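Long-range contacts in xyloglucan-specific endo-beta-1,4-glucanase (Uncultured bacterium, PDB 4W88), which hydrolyses internal beta-1,4-glucan linkages in the backbone of xyloglucan, as a glycoside hydrolase of family 5: residues V62-H67 and H103-Y108; V31-S36 and A78-R83. The protein carries 1 engineered substitution. All blocks are in the same frame, centred on the assembly; numbering follows the deposited sequence.

From the N terminus the chain leaves barrel strand 15-18 and enters the loop holding 31-36, passes through helix 44-53 and strand 57-60 to 62-67, then runs into helix 78-92, strand 97-101 and finally 103-108. Contact 2 closes a 41-residue excursion from the first strand's loop to the start of helix 78-92; contact 1 closes one of 35 residues between the loops that follow strands 57-60 and 97-101. The two closures cross: 62-67 lies inside the loop closed by contact 2, and 78-83 inside that closed by contact 1. Trp80 links the contacts, its ring stacked on His67 and nearly at a right angle to Phe64. Together they join the loops after strands 15-18, 57-60 and 97-101.

Contact 1 (V62-H67 and H103-Y108); sequences VTFANH and HHETNY
Glu105 holds the backbone of Phe64 and Ala65 across two neighbouring loops of the TIM barrel, those that follow strands 57-60 and 97-101. Its chain is bent at the CB-CG bond (chi2 -52°), which brings the carboxylate back to the other loop. Glu105 OE2 takes Phe64 N at 2.7 Å, almost straight, through its syn lone pair, and also lies at the edge of the Phe64 ring; OE1 takes the indole N-H of Trp109 and, more weakly, Ala65 N. Deeper in, Thr63 OG1 accepts His104 N at 2.9 Å and is bonded as well to the carbonyl of Asp23. The His104 ring carries CD2 of His103 over its centre, while His103, bonded to Asp101, reaches a Tris molecule through NE2. Toward the outer end, Ala65 CB packs 3.5 Å from CG of Tyr108. With an alanine in place of Tyr108 the ring carbons against the Ala65 methyl would be gone, which would probably open a gap there and leave Asn66 ND2 without its hydroxyl partner. That amide stands nearly upright to the phenol ring, their planes 82° apart: Asn66 OD1 comes within 3.2 Å of Tyr108 CE1, and Asn66 ND2 donates to Tyr108 OH at 3.2 Å.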
ATOM      1  N   VAL A  62      -8.022  -2.888   1.637  1.00 14.66           N
ATOM      2  CA  VAL A  62      -9.220  -3.550   2.115  1.00 13.06           C
ATOM      3  C   VAL A  62      -9.009  -4.031   3.558  1.00 13.32           C
ATOM      4  O   VAL A  62      -8.019  -4.707   3.837  1.00 14.47           O
ATOM      5  CB  VAL A  62      -9.611  -4.753   1.286  1.00 16.52           C
ATOM      6  CG1 VAL A  62     -10.914  -5.324   1.758  1.00 15.10           C
ATOM      7  CG2 VAL A  62      -9.755  -4.393  -0.187  1.00 14.40           C
ATOM      8  N   THR A  63      -9.947  -3.727   4.446  1.00 14.63           N
ATOM      9  CA  THR A  63      -9.880  -4.265   5.797  1.00 15.45           C
ATOM     10  C   THR A  63     -10.924  -5.352   5.854  1.00 16.20           C
ATOM     11  O   THR A  63     -12.133  -5.118   5.652  1.00 16.89           O
ATOM     12  CB  THR A  63     -10.167  -3.183   6.914  1.00 15.47           C
ATOM     13  OG1 THR A  63      -9.191  -2.113   6.729  1.00 15.32           O
ATOM     14  CG2 THR A  63     -10.001  -3.805   8.282  1.00 16.26           C
ATOM     15  N   PHE A  64     -10.460  -6.549   6.188  1.00 16.49           N
ATOM     16  CA  PHE A  64     -11.359  -7.716   6.166  1.00 14.06           C
ATOM     17  C   PHE A  64     -11.956  -8.050   7.516  1.00 16.71           C
ATOM     18  O   PHE A  64     -13.024  -8.632   7.567  1.00 16.04           O
ATOM     19  CB  PHE A  64     -10.559  -8.906   5.660  1.00 14.90           C
ATOM     20  CG  PHE A  64     -10.276  -8.797   4.201  1.00 16.61           C
ATOM     21  CD1 PHE A  64     -11.261  -9.213   3.276  1.00 15.42           C
ATOM     22  CD2 PHE A  64      -9.095  -8.260   3.737  1.00 15.90           C
ATOM     23  CE1 PHE A  64     -11.011  -9.089   1.909  1.00 15.25           C
ATOM     24  CE2 PHE A  64      -8.890  -8.119   2.327  1.00 15.47           C
ATOM     25  CZ  PHE A  64      -9.880  -8.511   1.418  1.00 16.82           C
ATOM     26  N   ALA A  65     -11.238  -7.697   8.598  1.00 16.40           N
ATOM     27  CA  ALA A  65     -11.570  -8.153   9.926  1.00 15.84           C
ATOM     28  C   ALA A  65     -13.091  -8.275  10.238  1.00 16.83           C
ATOM     29  O   ALA A  65     -13.570  -9.357  10.662  1.00 17.93           O
ATOM     30  CB  ALA A  65     -10.889  -7.292  10.995  1.00 22.00           C
ATOM     31  N   ASN A  66     -13.811  -7.158  10.150  1.00 18.03           N
ATOM     32  CA  ASN A  66     -15.221  -7.207  10.517  1.00 16.40           C
ATOM     33  C   ASN A  66     -16.138  -8.024   9.568  1.00 17.04           C
ATOM     34  O   ASN A  66     -17.307  -8.311   9.915  1.00 19.76           O
ATOM     35  CB  ASN A  66     -15.770  -5.820  10.603  1.00 20.22           C
ATOM     36  CG  ASN A  66     -15.200  -5.052  11.743  1.00 21.26           C
ATOM     37  OD1 ASN A  66     -14.719  -5.605  12.742  1.00 22.40           O
ATOM     38  ND2 ASN A  66     -15.225  -3.757  11.612  1.00 25.78           N
ATOM     39  N   HIS A  67     -15.571  -8.465   8.461  1.00 17.93           N
ATOM     40  CA  HIS A  67     -16.299  -9.267   7.455  1.00 15.10           C
ATOM     41  C   HIS A  67     -15.954 -10.739   7.570  1.00 19.01           C
ATOM     42  O   HIS A  67     -16.363 -11.525   6.744  1.00 19.63           O
ATOM     43  CB  HIS A  67     -16.002  -8.752   6.038  1.00 15.56           C
ATOM     44  CG  HIS A  67     -16.184  -7.274   5.879  1.00 18.10           C
ATOM     45  ND1 HIS A  67     -17.421  -6.651   5.737  1.00 17.76           N
ATOM     46  CD2 HIS A  67     -15.290  -6.279   6.032  1.00 16.89           C
ATOM     47  CE1 HIS A  67     -17.235  -5.333   5.747  1.00 17.57           C
ATOM     48  NE2 HIS A  67     -15.951  -5.088   5.908  1.00 17.08           N
ATOM     49  N   HIS A 103      -5.557  -4.545   5.192  1.00 14.20           N
ATOM     50  CA  HIS A 103      -5.304  -3.193   5.598  1.00 13.67           C
ATOM     51  C   HIS A 103      -5.354  -3.023   7.138  1.00 14.26           C
ATOM     52  O   HIS A 103      -4.376  -3.420   7.787  1.00 16.21           O
ATOM     53  CB  HIS A 103      -6.102  -2.167   4.791  1.00 14.52           C
ATOM     54  CG  HIS A 103      -5.366  -0.867   4.652  1.00 13.94           C
ATOM     55  ND1 HIS A 103      -4.330  -0.699   3.745  1.00 15.50           N
ATOM     56  CD2 HIS A 103      -5.514   0.328   5.277  1.00 14.90           C
ATOM     57  CE1 HIS A 103      -3.876   0.540   3.842  1.00 15.29           C
ATOM     58  NE2 HIS A 103      -4.574   1.172   4.760  1.00 16.41           N
ATOM     59  N   HIS A 104      -6.433  -2.483   7.705  1.00 14.50           N
ATOM     60  CA  HIS A 104      -6.457  -2.141   9.131  1.00 14.70           C
ATOM     61  C   HIS A 104      -6.774  -3.376  10.007  1.00 14.90           C
ATOM     62  O   HIS A 104      -7.474  -3.275  11.053  1.00 16.48           O
ATOM     63  CB  HIS A 104      -7.460  -1.026   9.419  1.00 15.84           C
ATOM     64  CG  HIS A 104      -7.014   0.314   8.888  1.00 15.59           C
ATOM     65  ND1 HIS A 104      -5.743   0.856   9.136  1.00 16.49           N
ATOM     66  CD2 HIS A 104      -7.669   1.212   8.103  1.00 17.20           C
ATOM     67  CE1 HIS A 104      -5.678   2.028   8.550  1.00 19.21           C
ATOM     68  NE2 HIS A 104      -6.823   2.260   7.918  1.00 17.32           N
ATOM     69  N   GLU A 105      -6.297  -4.526   9.561  1.00 16.07           N
ATOM     70  CA  GLU A 105      -6.293  -5.746  10.371  1.00 15.36           C
ATOM     71  C   GLU A 105      -5.599  -5.524  11.717  1.00 13.63           C
ATOM     72  O   GLU A 105      -5.910  -6.171  12.707  1.00 16.92           O
ATOM     73  CB  GLU A 105      -5.567  -6.887   9.645  1.00 15.32           C
ATOM     74  CG  GLU A 105      -5.967  -7.072   8.189  1.00 15.42           C
ATOM     75  CD  GLU A 105      -7.472  -7.198   7.858  1.00 17.35           C
ATOM     76  OE1 GLU A 105      -8.255  -7.661   8.731  1.00 16.90           O
ATOM     77  OE2 GLU A 105      -7.874  -6.772   6.735  1.00 17.67           O
ATOM     78  N   THR A 106      -4.706  -4.542  11.688  1.00 16.46           N
ATOM     79  CA  THR A 106      -3.883  -4.090  12.812  1.00 19.48           C
ATOM     80  C   THR A 106      -4.737  -3.448  13.957  1.00 17.28           C
ATOM     81  O   THR A 106      -4.237  -3.290  15.118  1.00 21.24           O
ATOM     82  CB  THR A 106      -2.853  -3.064  12.286  1.00 19.91           C
ATOM     83  OG1 THR A 106      -3.445  -2.155  11.312  1.00 20.91           O
ATOM     84  CG2 THR A 106      -1.664  -3.807  11.671  1.00 18.42           C
ATOM     85  N   ASN A 107      -6.005  -3.048  13.664  1.00 16.12           N
ATOM     86  CA  ASN A 107      -6.899  -2.528  14.724  1.00 17.31           C
ATOM     87  C   ASN A 107      -7.576  -3.705  15.444  1.00 18.66           C
ATOM     88  O   ASN A 107      -8.195  -3.490  16.477  1.00 18.69           O
ATOM     89  CB  ASN A 107      -8.028  -1.695  14.207  1.00 16.93           C
ATOM     90  CG  ASN A 107      -7.590  -0.402  13.555  1.00 18.57           C
ATOM     91  OD1 ASN A 107      -6.375  -0.067  13.520  1.00 20.08           O
ATOM     92  ND2 ASN A 107      -8.579   0.371  13.080  1.00 17.72           N
ATOM     93  N   TYR A 108      -7.445  -4.929  14.890  1.00 15.98           N
ATOM     94  CA  TYR A 108      -8.281  -6.077  15.240  1.00 16.83           C
ATOM     95  C   TYR A 108      -7.334  -7.193  15.682  1.00 17.68           C
ATOM     96  O   TYR A 108      -6.872  -7.192  16.845  1.00 22.47           O
ATOM     97  CB  TYR A 108      -9.203  -6.448  14.076  1.00 18.21           C
ATOM     98  CG  TYR A 108     -10.262  -5.408  13.831  1.00 16.49           C
ATOM     99  CD1 TYR A 108     -11.388  -5.303  14.632  1.00 18.10           C
ATOM    100  CD2 TYR A 108     -10.054  -4.426  12.859  1.00 17.31           C
ATOM    101  CE1 TYR A 108     -12.307  -4.267  14.460  1.00 16.28           C
ATOM    102  CE2 TYR A 108     -10.927  -3.381  12.724  1.00 15.72           C
ATOM    103  CZ  TYR A 108     -12.091  -3.339  13.471  1.00 17.33           C
ATOM    104  OH  TYR A 108     -12.972  -2.300  13.396  1.00 18.74           O
TER

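Contact 2 (V31-S36 and A78-R83); sequences VNAETS and ADWLAR
Glu34 meets Arg83 in a side-on salt bridge that is the buried, tight part of this contact between the loop after the first strand of the TIM barrel and the start of helix 78-92. With CG anti to the backbone N (chi1 -178°) and the chain extended, Glu34 presents its carboxylate nearly coplanar with the guanidinium, 28° off. Arg83 NE lies 2.9 Å from Glu34 OE1, and Arg83 NH2 lies 3.0 Å from Glu34 OE2, which it meets on the syn lone pair; a weaker bond runs from NH2 to OE1. Beside the pair, the Trp80 indole turns its edge to Val31, CE3 coming 4.0 Å from Val31 CA. The Ala33 methyl packs against Trp80 CH2. The looser, partly exposed side lies at Val31 and Asp79. There Val31 CG1 rests 3.6 Å from the carbonyl O of Asp79, and a water accepts from Val31 N and donates to Asp79 OD2, while Asp79 OD1 bonds Ser77 OG. Thr42 bonds both Glu34 OE2 and, through its carbonyl, Arg83 NH2; Glu86 and Tyr90 engage Arg83 NH1. With opposite charges buried and paired in this way, both groups are likely to stay ionised and fixed in orientation.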
ATOM      1  N   VAL A  31     -21.500  -4.542   3.560  1.00 20.11           N
ATOM      2  CA  VAL A  31     -20.915  -3.745   2.455  1.00 19.44           C
ATOM      3  C   VAL A  31     -20.907  -2.220   2.693  1.00 18.35           C
ATOM      4  O   VAL A  31     -20.131  -1.494   2.060  1.00 19.98           O
ATOM      5  CB  VAL A  31     -21.506  -4.086   1.059  1.00 21.91           C
ATOM      6  CG1 VAL A  31     -21.264  -5.557   0.719  1.00 25.48           C
ATOM      7  CG2 VAL A  31     -22.954  -3.691   1.015  1.00 26.47           C
ATOM      8  N   ASN A  32     -21.732  -1.759   3.642  1.00 21.85           N
ATOM      9  CA  ASN A  32     -21.775  -0.386   3.980  1.00 23.08           C
ATOM     10  C   ASN A  32     -20.510   0.145   4.648  1.00 17.42           C
ATOM     11  O   ASN A  32     -20.348   1.374   4.801  1.00 21.38           O
ATOM     12  CB  ASN A  32     -23.009  -0.069   4.794  1.00 29.70           C
ATOM     13  CG  ASN A  32     -24.245  -0.276   3.980  1.00 36.00           C
ATOM     14  OD1 ASN A  32     -24.320   0.070   2.766  1.00 37.17           O
ATOM     15  ND2 ASN A  32     -25.191  -0.901   4.582  1.00 51.47           N
ATOM     16  N   ALA A  33     -19.594  -0.788   5.008  1.00 16.70           N
ATOM     17  CA  ALA A  33     -18.265  -0.363   5.515  1.00 18.46           C
ATOM     18  C   ALA A  33     -17.595   0.583   4.547  1.00 18.21           C
ATOM     19  O   ALA A  33     -16.897   1.532   4.959  1.00 18.94           O
ATOM     20  CB  ALA A  33     -17.358  -1.557   5.767  1.00 20.34           C
ATOM     21  N   GLU A  34     -17.835   0.346   3.245  1.00 17.67           N
ATOM     22  CA  GLU A  34     -17.212   1.134   2.190  1.00 17.48           C
ATOM     23  C   GLU A  34     -17.431   2.651   2.303  1.00 18.75           C
ATOM     24  O   GLU A  34     -16.516   3.413   2.034  1.00 18.39           O
ATOM     25  CB  GLU A  34     -17.647   0.650   0.812  1.00 17.59           C
ATOM     26  CG  GLU A  34     -16.994   1.413  -0.335  1.00 19.59           C
ATOM     27  CD  GLU A  34     -17.299   0.850  -1.698  1.00 15.54           C
ATOM     28  OE1 GLU A  34     -18.152  -0.098  -1.763  1.00 19.33           O
ATOM     29  OE2 GLU A  34     -16.775   1.370  -2.722  1.00 18.12           O
ATOM     30  N   THR A  35     -18.613   3.045   2.780  1.00 17.22           N
ATOM     31  CA  THR A  35     -19.016   4.425   2.869  1.00 19.61           C
ATOM     32  C   THR A  35     -18.967   4.941   4.294  1.00 19.07           C
ATOM     33  O   THR A  35     -19.350   6.084   4.553  1.00 19.86           O
ATOM     34  CB  THR A  35     -20.420   4.623   2.286  1.00 20.23           C
ATOM     35  OG1 THR A  35     -21.346   3.757   2.968  1.00 21.31           O
ATOM     36  CG2 THR A  35     -20.418   4.294   0.819  1.00 23.67           C
ATOM     37  N   SER A  36     -18.477   4.106   5.219  1.00 18.52           N
ATOM     38  CA  SER A  36     -18.591   4.382   6.677  1.00 18.48           C
ATOM     39  C   SER A  36     -17.677   5.545   7.109  1.00 21.86           C
ATOM     40  O   SER A  36     -17.860   6.101   8.152  1.00 21.36           O
ATOM     41  CB  SER A  36     -18.315   3.101   7.491  1.00 18.73           C
ATOM     42  OG  SER A  36     -16.969   2.679   7.422  1.00 19.24           O
ATOM     43  N   ALA A  78     -19.681 -13.522   1.980  1.00 19.23           N
ATOM     44  CA  ALA A  78     -19.808 -13.555   0.528  1.00 21.24           C
ATOM     45  C   ALA A  78     -20.067 -12.201  -0.077  1.00 17.56           C
ATOM     46  O   ALA A  78     -19.527 -11.911  -1.182  1.00 19.53           O
ATOM     47  CB  ALA A  78     -20.902 -14.525   0.096  1.00 25.20           C
ATOM     48  N   ASP A  79     -20.906 -11.374   0.552  1.00 20.21           N
ATOM     49  CA  ASP A  79     -21.239 -10.090  -0.012  1.00 19.64           C
ATOM     50  C   ASP A  79     -20.006  -9.157  -0.083  1.00 19.01           C
ATOM     51  O   ASP A  79     -19.813  -8.377  -1.024  1.00 19.49           O
ATOM     52  CB  ASP A  79     -22.346  -9.440   0.809  1.00 22.04           C
ATOM     53  CG  ASP A  79     -21.991  -9.257   2.388  1.00 39.19           C
ATOM     54  OD1 ASP A  79     -21.142  -9.815   3.075  1.00 41.75           O
ATOM     55  OD2 ASP A  79     -22.683  -8.490   3.051  1.00 54.33           O
ATOM     56  N   TRP A  80     -19.169  -9.227   0.953  1.00 16.75           N
ATOM     57  CA  TRP A  80     -17.958  -8.454   1.014  1.00 17.76           C
ATOM     58  C   TRP A  80     -16.937  -8.923  -0.025  1.00 16.11           C
ATOM     59  O   TRP A  80     -16.388  -8.065  -0.789  1.00 16.60           O
ATOM     60  CB  TRP A  80     -17.326  -8.472   2.389  1.00 15.90           C
ATOM     61  CG  TRP A  80     -16.152  -7.602   2.526  1.00 17.40           C
ATOM     62  CD1 TRP A  80     -14.861  -7.966   2.711  1.00 17.73           C
ATOM     63  CD2 TRP A  80     -16.168  -6.177   2.527  1.00 16.25           C
ATOM     64  NE1 TRP A  80     -14.076  -6.844   2.836  1.00 16.60           N
ATOM     65  CE2 TRP A  80     -14.869  -5.742   2.717  1.00 15.18           C
ATOM     66  CE3 TRP A  80     -17.189  -5.227   2.374  1.00 14.77           C
ATOM     67  CZ2 TRP A  80     -14.532  -4.387   2.779  1.00 15.50           C
ATOM     68  CZ3 TRP A  80     -16.896  -3.896   2.472  1.00 17.36           C
ATOM     69  CH2 TRP A  80     -15.565  -3.475   2.705  1.00 20.16           C
ATOM     70  N   LEU A  81     -16.719 -10.236  -0.108  1.00 17.29           N
ATOM     71  CA  LEU A  81     -15.846 -10.705  -1.147  1.00 16.40           C
ATOM     72  C   LEU A  81     -16.325 -10.309  -2.568  1.00 15.70           C
ATOM     73  O   LEU A  81     -15.486  -9.884  -3.400  1.00 16.92           O
ATOM     74  CB  LEU A  81     -15.727 -12.225  -1.064  1.00 18.55           C
ATOM     75  CG  LEU A  81     -14.762 -12.872  -2.064  1.00 20.06           C
ATOM     76  CD1 LEU A  81     -13.380 -12.354  -1.910  1.00 21.45           C
ATOM     77  CD2 LEU A  81     -14.706 -14.365  -1.802  1.00 25.14           C
ATOM     78  N   ALA A  82     -17.623 -10.399  -2.831  1.00 17.16           N
ATOM     79  CA  ALA A  82     -18.203  -9.957  -4.097  1.00 16.97           C
ATOM     80  C   ALA A  82     -17.947  -8.489  -4.387  1.00 15.60           C
ATOM     81  O   ALA A  82     -17.575  -8.130  -5.500  1.00 19.90           O
ATOM     82  CB  ALA A  82     -19.649 -10.306  -4.206  1.00 20.03           C
ATOM     83  N   ARG A  83     -18.065  -7.651  -3.362  1.00 17.25           N
ATOM     84  CA  ARG A  83     -17.829  -6.226  -3.551  1.00 16.53           C
ATOM     85  C   ARG A  83     -16.394  -5.892  -3.819  1.00 16.32           C
ATOM     86  O   ARG A  83     -16.104  -5.110  -4.702  1.00 17.85           O
ATOM     87  CB  ARG A  83     -18.374  -5.429  -2.365  1.00 17.34           C
ATOM     88  CG  ARG A  83     -18.202  -3.943  -2.505  1.00 17.35           C
ATOM     89  CD  ARG A  83     -18.821  -3.402  -3.800  1.00 17.95           C
ATOM     90  NE  ARG A  83     -18.551  -1.989  -3.887  1.00 18.54           N
ATOM     91  CZ  ARG A  83     -18.544  -1.292  -5.028  1.00 18.05           C
ATOM     92  NH1 ARG A  83     -18.858  -1.855  -6.176  1.00 19.86           N
ATOM     93  NH2 ARG A  83     -18.161  -0.042  -5.025  1.00 17.02           N
TER
HETATM   94  O   HOH W   1     -23.778  -6.279   3.265  1.00 27.85           O